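Long-range contacts in DUF6836 domain-containing protein (Clostridium leptum, PDB 4PW1), which is of unknown function but folds into a nine-stranded antiparallel beta sheet surrounded by alpha-helices and assembles with a second copy of itself: residues Leu26-Trp31 against Leu107-Tyr112; Arg81-Met86 against Tyr96-Ala101; Glu206-Ser211 against Thr232-Ile237. One frame throughout, in Å; residues are numbered along the deposited sequence.

Interaction 1 (Leu26-Trp31 against Leu107-Tyr112); sequences LNLYPW and LCYFSY
Leu-28, the last strand residue of 26-31, lays CB against the edge of the Tyr-109 ring, 4.0 Å from CE2, the two side chains crossing at about a right angle. Apolar and buried, it suits a place at the ring edge, where its CD1 also nears CE2 of Tyr-109. At Tyr-29 the chain leaves the strand. The Tyr-29 ring, its CG anti to the backbone N (chi1 174°), brings CE2 to 3.8 Å from Cys-108 SG, an oblique sulfur-aromatic contact, while its hydroxyl is hydrogen-bonded to Asp-103. The peptide before Pro-30 is cis, which suits a sharp turn, and Pro-30 sets CG 3.7 Å from Cys-108 SG and CD against Tyr-109 CB. Trp-31, whose N bonds to Leu-28 O to close the turn, makes the main aromatic contact, a T-shaped stack: the edge of its five-membered ring faces Tyr-109, planes at 83°, and Trp-31 NE1 stands over the centre of the Tyr-109 ring, 3.3 Å from Tyr-109 CG. The indole N-H edge, polarised positive, probably suits the electron-rich phenol face. Cys-108 and Tyr-109 form a classic beta bulge opposite Ala-101, and both side chains point toward the turn. The contact thus lays 26-31 over strand 106-114, which runs between strands 95-103 and 244-251 in the sheet; helix 44-58 packs on Leu-107 and Phe-110, and Asn-27 and Leu-28 pair with an antiparallel strand of the second subunit.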
loop_
_atom_site.group_PDB
_atom_site.type_symbol
_atom_site.label_atom_id
_atom_site.label_comp_id
_atom_site.label_asym_id
_atom_site.label_seq_id
_atom_site.Cartn_x
_atom_site.Cartn_y
_atom_site.Cartn_z
ATOM N N LEU B 26 0.463 -3.045 0.892
ATOM C CA LEU B 26 0.721 -1.805 1.559
ATOM C C LEU B 26 2.085 -1.891 2.225
ATOM O O LEU B 26 2.266 -2.702 3.107
ATOM C CB LEU B 26 -0.372 -1.549 2.600
ATOM C CG LEU B 26 -0.296 -0.257 3.412
ATOM C CD1 LEU B 26 -0.388 0.954 2.498
ATOM C CD2 LEU B 26 -1.440 -0.221 4.417
ATOM N N ASN B 27 3.034 -1.075 1.785
ATOM C CA ASN B 27 4.327 -1.003 2.415
ATOM C C ASN B 27 4.428 0.291 3.205
ATOM O O ASN B 27 4.254 1.370 2.646
ATOM C CB ASN B 27 5.448 -0.955 1.387
ATOM C CG ASN B 27 5.586 -2.237 0.603
ATOM O OD1 ASN B 27 5.420 -3.322 1.120
ATOM N ND2 ASN B 27 5.850 -2.106 -0.670
ATOM N N LEU B 28 4.745 0.182 4.474
ATOM C CA LEU B 28 5.009 1.375 5.292
ATOM C C LEU B 28 6.466 1.795 5.208
ATOM O O LEU B 28 7.354 0.946 5.027
ATOM C CB LEU B 28 4.629 1.080 6.737
ATOM C CG LEU B 28 3.185 0.626 6.946
ATOM C CD1 LEU B 28 2.942 0.426 8.439
ATOM C CD2 LEU B 28 2.208 1.619 6.350
ATOM N N TYR B 29 6.693 3.090 5.271
ATOM C CA TYR B 29 8.028 3.660 5.239
ATOM C C TYR B 29 8.868 2.949 6.316
ATOM O O TYR B 29 8.382 2.718 7.427
ATOM C CB TYR B 29 7.983 5.184 5.429
ATOM C CG TYR B 29 9.378 5.790 5.549
ATOM C CD1 TYR B 29 10.106 6.170 4.402
ATOM C CD2 TYR B 29 9.982 5.920 6.807
ATOM C CE1 TYR B 29 11.376 6.700 4.501
ATOM C CE2 TYR B 29 11.256 6.450 6.919
ATOM C CZ TYR B 29 11.942 6.833 5.785
ATOM O OH TYR B 29 13.208 7.279 5.924
ATOM N N PRO B 30 10.100 2.541 5.978
ATOM C CA PRO B 30 10.842 2.726 4.745
ATOM C C PRO B 30 10.909 1.459 3.870
ATOM O O PRO B 30 11.774 1.366 2.999
ATOM C CB PRO B 30 12.253 3.063 5.261
ATOM C CG PRO B 30 12.397 2.154 6.441
ATOM C CD PRO B 30 10.991 2.052 7.045
ATOM N N TRP B 31 9.988 0.530 4.071
ATOM C CA TRP B 31 9.979 -0.712 3.304
ATOM C C TRP B 31 9.728 -0.469 1.828
ATOM O O TRP B 31 10.100 -1.299 1.019
ATOM C CB TRP B 31 9.026 -1.751 3.908
ATOM C CG TRP B 31 9.498 -2.120 5.288
ATOM C CD1 TRP B 31 9.085 -1.592 6.462
ATOM C CD2 TRP B 31 10.553 -3.015 5.604
ATOM N NE1 TRP B 31 9.772 -2.159 7.502
ATOM C CE2 TRP B 31 10.686 -3.031 6.997
ATOM C CE3 TRP B 31 11.400 -3.817 4.840
ATOM C CZ2 TRP B 31 11.649 -3.788 7.640
ATOM C CZ3 TRP B 31 12.324 -4.611 5.485
ATOM C CH2 TRP B 31 12.437 -4.586 6.864
ATOM N N LEU B 107 15.121 5.303 14.739
ATOM C CA LEU B 107 14.204 4.190 14.565
ATOM C C LEU B 107 12.957 4.703 13.887
ATOM O O LEU B 107 12.241 5.508 14.447
ATOM C CB LEU B 107 13.828 3.547 15.908
ATOM C CG LEU B 107 12.884 2.346 15.837
ATOM C CD1 LEU B 107 13.580 1.158 15.139
ATOM C CD2 LEU B 107 12.442 1.910 17.222
ATOM N N CYS B 108 12.709 4.233 12.675
ATOM C CA CYS B 108 11.554 4.698 11.886
ATOM C C CYS B 108 10.530 3.604 11.631
ATOM O O CYS B 108 9.472 3.863 11.084
ATOM C CB CYS B 108 12.045 5.295 10.561
ATOM S SG CYS B 108 13.002 4.197 9.494
ATOM N N TYR B 109 10.863 2.365 11.994
ATOM C CA TYR B 109 9.967 1.257 11.842
ATOM C C TYR B 109 10.273 0.164 12.854
ATOM O O TYR B 109 11.411 -0.200 13.037
ATOM C CB TYR B 109 9.970 0.712 10.402
ATOM C CG TYR B 109 8.928 -0.365 10.190
ATOM C CD1 TYR B 109 9.102 -1.647 10.738
ATOM C CD2 TYR B 109 7.751 -0.095 9.533
ATOM C CE1 TYR B 109 8.131 -2.608 10.594
ATOM C CE2 TYR B 109 6.755 -1.055 9.389
ATOM C CZ TYR B 109 6.961 -2.291 9.903
ATOM O OH TYR B 109 5.999 -3.220 9.782
ATOM N N PHE B 110 9.228 -0.306 13.540
ATOM C CA PHE B 110 9.284 -1.462 14.424
ATOM C C PHE B 110 7.969 -2.234 14.338
ATOM O O PHE B 110 6.924 -1.637 14.393
ATOM C CB PHE B 110 9.473 -1.009 15.872
ATOM C CG PHE B 110 9.470 -2.148 16.855
ATOM C CD1 PHE B 110 8.298 -2.604 17.420
ATOM C CD2 PHE B 110 10.648 -2.778 17.197
ATOM C CE1 PHE B 110 8.305 -3.662 18.319
ATOM C CE2 PHE B 110 10.655 -3.853 18.051
ATOM C CZ PHE B 110 9.483 -4.302 18.617
ATOM N N SER B 111 8.011 -3.553 14.223
ATOM C CA SER B 111 6.816 -4.340 14.425
ATOM C C SER B 111 7.171 -5.717 14.992
ATOM O O SER B 111 8.220 -6.340 14.630
ATOM C CB SER B 111 6.030 -4.471 13.103
ATOM O OG SER B 111 6.719 -5.363 12.241
ATOM N N TYR B 112 6.281 -6.193 15.858
ATOM C CA TYR B 112 6.419 -7.420 16.613
ATOM C C TYR B 112 5.104 -8.182 16.491
ATOM O O TYR B 112 4.131 -7.858 17.159
ATOM C CB TYR B 112 6.676 -7.021 18.057
ATOM C CG TYR B 112 6.906 -8.110 19.068
ATOM C CD1 TYR B 112 8.155 -8.691 19.220
ATOM C CD2 TYR B 112 5.905 -8.474 19.946
ATOM C CE1 TYR B 112 8.380 -9.652 20.201
ATOM C CE2 TYR B 112 6.115 -9.430 20.935
ATOM C CZ TYR B 112 7.366 -10.003 21.072
ATOM O OH TYR B 112 7.572 -10.928 22.039
#

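Interaction 2 (Arg81-Met86 against Tyr96-Ala101); sequences RFLKDM and YLVNMA
A beta hairpin of strands 80-89 and 95-103 contains this contact, and a beta bulge interrupts its antiparallel pairing. Leu-83 and Met-100 form a hydrogen-bonded pair, with Leu-83 N to Met-100 O at 2.8 Å and the return bond from Met-100 N to Leu-83 O. Beyond the bulge the register has slipped by one, and Met-86 pairs with Val-98 through a second two-bond ring. Asp-85 sits in the bulge with positive phi and psi (47° and 53°), a left-handed conformation. Its N lies too poorly angled to bond Val-98 O and is taken instead by the side chain of Asn-99, whose OD1 accepts it at 2.8 Å, the donor standing well above the amide's carbonyl plane. The same amide gives ND2 to Asp-85 OD1 at 2.9 Å, on the anti side of the carboxylate. The two flat groups stand nearly perpendicular, at 84°, and the two bonds limit rotation of the amide. Asparagine suits the place because one group both accepts and donates. Asp-85 OD2 also has a long salt bridge to Lys-84 NZ. Apolar chains share the face of Leu-83, Met-86, Val-98 and Met-100: the selenomethionine Met-86, extended until chi3 bends it, brings CE within 3.9 Å of Val-98 CB. On the other face, small Ala-101 lies 4.1 Å by CB from Phe-82 CD1. Helix 44-58 packs on Met-86 and Met-100, Pro-30 touches Ala-101, and strands 74-76 and 106-114 continue the sheet beyond the two hairpin strands.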
loop_
_atom_site.group_PDB
_atom_site.type_symbol
_atom_site.label_atom_id
_atom_site.label_comp_id
_atom_site.label_asym_id
_atom_site.label_seq_id
_atom_site.Cartn_x
_atom_site.Cartn_y
_atom_site.Cartn_z
ATOM N N ARG B 81 19.061 0.954 7.469
ATOM C CA ARG B 81 19.359 -0.369 7.968
ATOM C C ARG B 81 18.037 -1.111 8.204
ATOM O O ARG B 81 17.150 -0.601 8.881
ATOM C CB ARG B 81 20.166 -0.213 9.266
ATOM C CG ARG B 81 21.589 0.274 8.934
ATOM C CD ARG B 81 22.183 1.083 10.034
ATOM N NE ARG B 81 23.592 1.400 9.770
ATOM C CZ ARG B 81 24.025 2.441 9.070
ATOM N NH1 ARG B 81 23.189 3.266 8.432
ATOM N NH2 ARG B 81 25.328 2.591 8.912
ATOM N N PHE B 82 17.923 -2.310 7.647
ATOM C CA PHE B 82 16.737 -3.107 7.744
ATOM C C PHE B 82 17.000 -4.409 8.464
ATOM O O PHE B 82 17.934 -5.135 8.137
ATOM C CB PHE B 82 16.234 -3.497 6.361
ATOM C CG PHE B 82 15.802 -2.361 5.489
ATOM C CD1 PHE B 82 14.497 -1.913 5.505
ATOM C CD2 PHE B 82 16.693 -1.778 4.587
ATOM C CE1 PHE B 82 14.099 -0.910 4.661
ATOM C CE2 PHE B 82 16.275 -0.795 3.719
ATOM C CZ PHE B 82 14.985 -0.349 3.769
ATOM N N LEU B 83 16.090 -4.748 9.381
ATOM C CA LEU B 83 15.975 -6.106 9.933
ATOM C C LEU B 83 14.659 -6.671 9.484
ATOM O O LEU B 83 13.589 -6.229 9.942
ATOM C CB LEU B 83 16.001 -6.010 11.437
ATOM C CG LEU B 83 15.913 -7.339 12.155
ATOM C CD1 LEU B 83 17.203 -8.105 11.971
ATOM C CD2 LEU B 83 15.650 -7.089 13.634
ATOM N N LYS B 84 14.715 -7.613 8.561
ATOM C CA LYS B 84 13.530 -8.137 7.902
ATOM C C LYS B 84 13.185 -9.528 8.393
ATOM O O LYS B 84 13.966 -10.451 8.263
ATOM C CB LYS B 84 13.722 -8.210 6.400
ATOM C CG LYS B 84 12.412 -8.443 5.617
ATOM C CD LYS B 84 12.763 -8.730 4.162
ATOM C CE LYS B 84 11.595 -8.550 3.225
ATOM N NZ LYS B 84 10.517 -9.478 3.564
ATOM N N ASP B 85 11.961 -9.668 8.904
ATOM C CA ASP B 85 11.394 -10.952 9.296
ATOM C C ASP B 85 12.337 -11.800 10.141
ATOM O O ASP B 85 12.530 -12.973 9.877
ATOM C CB ASP B 85 10.890 -11.711 8.062
ATOM C CG ASP B 85 9.684 -11.059 7.426
ATOM O OD1 ASP B 85 8.903 -10.348 8.113
ATOM O OD2 ASP B 85 9.497 -11.284 6.195
HETATM N N MSE B 86 12.867 -11.233 11.228
HETATM C CA MSE B 86 13.573 -12.036 12.196
HETATM C C MSE B 86 12.564 -12.901 12.955
HETATM O O MSE B 86 11.601 -12.383 13.554
HETATM C CB MSE B 86 14.386 -11.172 13.169
HETATM C CG MSE B 86 15.107 -12.018 14.164
HETATM SE SE MSE B 86 16.144 -10.877 15.375
HETATM C CE MSE B 86 14.805 -9.906 16.339
ATOM N N TYR B 96 6.953 -15.278 16.551
ATOM C CA TYR B 96 6.895 -13.894 16.122
ATOM C C TYR B 96 7.798 -13.615 14.936
ATOM O O TYR B 96 8.790 -14.284 14.731
ATOM C CB TYR B 96 7.346 -12.996 17.251
ATOM C CG TYR B 96 6.423 -12.986 18.400
ATOM C CD1 TYR B 96 6.561 -13.920 19.410
ATOM C CD2 TYR B 96 5.405 -12.050 18.490
ATOM C CE1 TYR B 96 5.716 -13.931 20.486
ATOM C CE2 TYR B 96 4.530 -12.059 19.569
ATOM C CZ TYR B 96 4.709 -13.006 20.572
ATOM O OH TYR B 96 3.918 -13.073 21.694
ATOM N N LEU B 97 7.413 -12.634 14.136
ATOM C CA LEU B 97 8.328 -11.989 13.200
ATOM C C LEU B 97 8.534 -10.579 13.718
ATOM O O LEU B 97 7.566 -9.869 14.037
ATOM C CB LEU B 97 7.745 -11.956 11.776
ATOM C CG LEU B 97 7.653 -13.291 11.048
ATOM C CD1 LEU B 97 7.025 -13.146 9.665
ATOM C CD2 LEU B 97 9.031 -13.968 10.948
ATOM N N VAL B 98 9.790 -10.203 13.828
ATOM C CA VAL B 98 10.185 -8.857 14.138
ATOM C C VAL B 98 10.761 -8.192 12.889
ATOM O O VAL B 98 11.649 -8.752 12.231
ATOM C CB VAL B 98 11.265 -8.818 15.196
ATOM C CG1 VAL B 98 11.712 -7.384 15.482
ATOM C CG2 VAL B 98 10.783 -9.489 16.450
ATOM N N ASN B 99 10.283 -6.989 12.611
ATOM C CA ASN B 99 10.805 -6.145 11.552
ATOM C C ASN B 99 11.205 -4.804 12.143
ATOM O O ASN B 99 10.481 -4.243 12.978
ATOM C CB ASN B 99 9.761 -5.949 10.459
ATOM C CG ASN B 99 9.663 -7.159 9.569
ATOM O OD1 ASN B 99 10.443 -7.310 8.635
ATOM N ND2 ASN B 99 8.818 -8.096 9.947
HETATM N N MSE B 100 12.351 -4.282 11.708
HETATM C CA MSE B 100 12.792 -2.983 12.141
HETATM C C MSE B 100 13.547 -2.289 11.086
HETATM O O MSE B 100 14.099 -2.906 10.200
HETATM C CB MSE B 100 13.777 -3.047 13.349
HETATM C CG MSE B 100 13.160 -3.758 14.500
HETATM SE SE MSE B 100 14.412 -3.723 16.120
HETATM C CE MSE B 100 14.770 -1.995 16.121
ATOM N N ALA B 101 13.587 -0.971 11.182
ATOM C CA ALA B 101 14.425 -0.189 10.282
ATOM C C ALA B 101 14.866 1.085 10.951
ATOM O O ALA B 101 14.108 1.695 11.715
ATOM C CB ALA B 101 13.703 0.147 9.010
#

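Interaction 3 (Glu206-Ser211 against Thr232-Ile237); sequences ELVLKS and TSMVLI
Leu-207 and Val-208 of helix 198-210 press on Met-234 of strand 233-239 in a helix-on-sheet contact, the short helix and strand segments running almost at right angles (89°) with axes 9.4 Å apart. The tight part centres on the selenomethionine methyl. Met-234 CE reaches 3.6 Å from Val-208 CG2 and 3.7 Å from Leu-207 CB, touching two successive helix residues at once. Its side chain leaves with CG anti to the backbone N and stays extended through chi2 before bending at chi3 (77°), which carries the methyl up to the helix; a long, unbranched, flexible chain suits the distance from strand to helix. Leu-207 answers with its CD1 branch, which rests 3.8 Å from Met-234 CB and equally near Thr-232 CG2. On the buried flank Val-208 CG2 also meets Leu-236 CD1 at 4.0 Å, the two chains crossing at about a right angle, and Phe-174 of helix 173-190 packs on both, with Phe-139 of helix 122-141 on Val-208.

The contact is looser toward Thr-232, which is partly exposed: it offers its methyl to Leu-207 while OG1 bonds to the C-terminal carboxylate of Tyr-252. Ser-233 points away from helix 198-210, and its OG bonds to Ser-22 OG of the second subunit. Between these two segments every contact between side chains is apolar, which implies that burial and shape hold them together; a directed bond to the sheet comes just past the helix, from Ser-227 N of strand 221-227 to Ser-211 OG.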
loop_
_atom_site.group_PDB
_atom_site.type_symbol
_atom_site.label_atom_id
_atom_site.label_comp_id
_atom_site.label_asym_id
_atom_site.label_seq_id
_atom_site.Cartn_x
_atom_site.Cartn_y
_atom_site.Cartn_z
ATOM N N GLU B 206 3.324 14.313 19.286
ATOM C CA GLU B 206 2.684 15.460 18.679
ATOM C C GLU B 206 1.768 15.062 17.490
ATOM O O GLU B 206 0.700 15.647 17.299
ATOM C CB GLU B 206 3.707 16.485 18.199
ATOM C CG GLU B 206 3.087 17.779 17.689
ATOM C CD GLU B 206 4.102 18.676 17.025
ATOM O OE1 GLU B 206 4.562 18.229 15.963
ATOM O OE2 GLU B 206 4.469 19.787 17.552
ATOM N N LEU B 207 2.188 14.099 16.692
ATOM C CA LEU B 207 1.326 13.656 15.617
ATOM C C LEU B 207 0.017 13.090 16.118
ATOM O O LEU B 207 -1.069 13.457 15.604
ATOM C CB LEU B 207 1.990 12.587 14.801
ATOM C CG LEU B 207 2.997 13.154 13.830
ATOM C CD1 LEU B 207 3.854 12.000 13.335
ATOM C CD2 LEU B 207 2.299 13.904 12.712
ATOM N N VAL B 208 0.080 12.256 17.148
ATOM C CA VAL B 208 -1.152 11.690 17.670
ATOM C C VAL B 208 -2.024 12.792 18.292
ATOM O O VAL B 208 -3.268 12.758 18.236
ATOM C CB VAL B 208 -0.869 10.556 18.667
ATOM C CG1 VAL B 208 -2.159 10.022 19.272
ATOM C CG2 VAL B 208 -0.163 9.444 17.970
ATOM N N LEU B 209 -1.381 13.791 18.886
ATOM C CA LEU B 209 -2.125 14.825 19.576
ATOM C C LEU B 209 -2.793 15.773 18.610
ATOM O O LEU B 209 -3.902 16.234 18.866
ATOM C CB LEU B 209 -1.167 15.632 20.458
ATOM C CG LEU B 209 -1.733 16.771 21.263
ATOM C CD1 LEU B 209 -2.713 16.268 22.297
ATOM C CD2 LEU B 209 -0.596 17.537 21.942
ATOM N N LYS B 210 -2.117 16.092 17.511
ATOM C CA LYS B 210 -2.564 17.213 16.677
ATOM C C LYS B 210 -3.143 16.799 15.349
ATOM O O LYS B 210 -3.711 17.620 14.653
ATOM C CB LYS B 210 -1.416 18.184 16.443
ATOM C CG LYS B 210 -0.944 18.782 17.773
ATOM C CD LYS B 210 -0.043 19.986 17.639
ATOM C CE LYS B 210 0.124 20.614 19.022
ATOM N NZ LYS B 210 1.148 21.679 19.089
ATOM N N SER B 211 -2.998 15.547 14.963
ATOM C CA SER B 211 -3.528 15.159 13.671
ATOM C C SER B 211 -4.907 14.536 13.846
ATOM O O SER B 211 -5.240 13.958 14.886
ATOM C CB SER B 211 -2.592 14.159 12.983
ATOM O OG SER B 211 -3.213 13.617 11.800
ATOM N N THR B 232 5.279 15.055 7.293
ATOM C CA THR B 232 5.532 14.030 8.334
ATOM C C THR B 232 4.310 13.141 8.538
ATOM O O THR B 232 3.192 13.629 8.639
ATOM C CB THR B 232 5.896 14.666 9.666
ATOM O OG1 THR B 232 7.071 15.426 9.487
ATOM C CG2 THR B 232 6.142 13.595 10.749
ATOM N N SER B 233 4.497 11.838 8.572
ATOM C CA SER B 233 3.368 10.984 8.821
ATOM C C SER B 233 3.774 9.739 9.583
ATOM O O SER B 233 4.945 9.330 9.601
ATOM C CB SER B 233 2.654 10.650 7.484
ATOM O OG SER B 233 3.431 9.772 6.720
HETATM N N MSE B 234 2.787 9.127 10.209
HETATM C CA MSE B 234 3.037 7.930 10.961
HETATM C C MSE B 234 1.882 6.998 10.894
HETATM O O MSE B 234 0.744 7.407 10.655
HETATM C CB MSE B 234 3.401 8.372 12.372
HETATM C CG MSE B 234 3.141 7.280 13.371
HETATM SE SE MSE B 234 3.739 7.859 15.172
HETATM C CE MSE B 234 2.250 8.898 15.314
ATOM N N VAL B 235 2.183 5.715 11.072
ATOM C CA VAL B 235 1.190 4.694 11.259
ATOM C C VAL B 235 1.513 3.932 12.514
ATOM O O VAL B 235 2.662 3.555 12.747
ATOM C CB VAL B 235 1.176 3.723 10.065
ATOM C CG1 VAL B 235 0.172 2.632 10.300
ATOM C CG2 VAL B 235 0.878 4.460 8.800
ATOM N N LEU B 236 0.515 3.813 13.381
ATOM C CA LEU B 236 0.588 2.931 14.530
ATOM C C LEU B 236 -0.155 1.652 14.179
ATOM O O LEU B 236 -1.263 1.709 13.714
ATOM C CB LEU B 236 -0.042 3.599 15.744
ATOM C CG LEU B 236 0.740 4.777 16.292
ATOM C CD1 LEU B 236 -0.056 5.490 17.383
ATOM C CD2 LEU B 236 2.065 4.289 16.863
ATOM N N ILE B 237 0.477 0.504 14.407
ATOM C CA ILE B 237 -0.063 -0.786 14.031
ATOM C C ILE B 237 -0.691 -1.449 15.233
ATOM O O ILE B 237 0.020 -1.851 16.179
ATOM C CB ILE B 237 1.055 -1.715 13.488
ATOM C CG1 ILE B 237 1.763 -1.033 12.324
ATOM C CG2 ILE B 237 0.501 -3.075 13.098
ATOM C CD1 ILE B 237 3.006 -1.775 11.896
#

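Overall arrangement
All three contacts reach one sheet. Interactions 1 and 2 are neighbours, centres 9 Å apart: strands 95-103 and 106-114 lie side by side, Ser-111 N probably bonds to Asn-99 O, and Trp-31 packs on Phe-82. Interaction 2, nested in the loop closed by interaction 1, is the one with a hydrogen-bonded network between its segments, as expected of adjacent strands. Interaction 1 relies on aromatic and sulfur contacts where a turn packs on strand 106-114. Interaction 3, about 22 Å from interaction 2 between centres, is apolar between side chains and the most buried; the others are only partly buried. Leu-28 touches Val-235 and Ile-237, and Tyr-109 touches Ile-237, linking interactions 1 and 3, which both touch the second subunit.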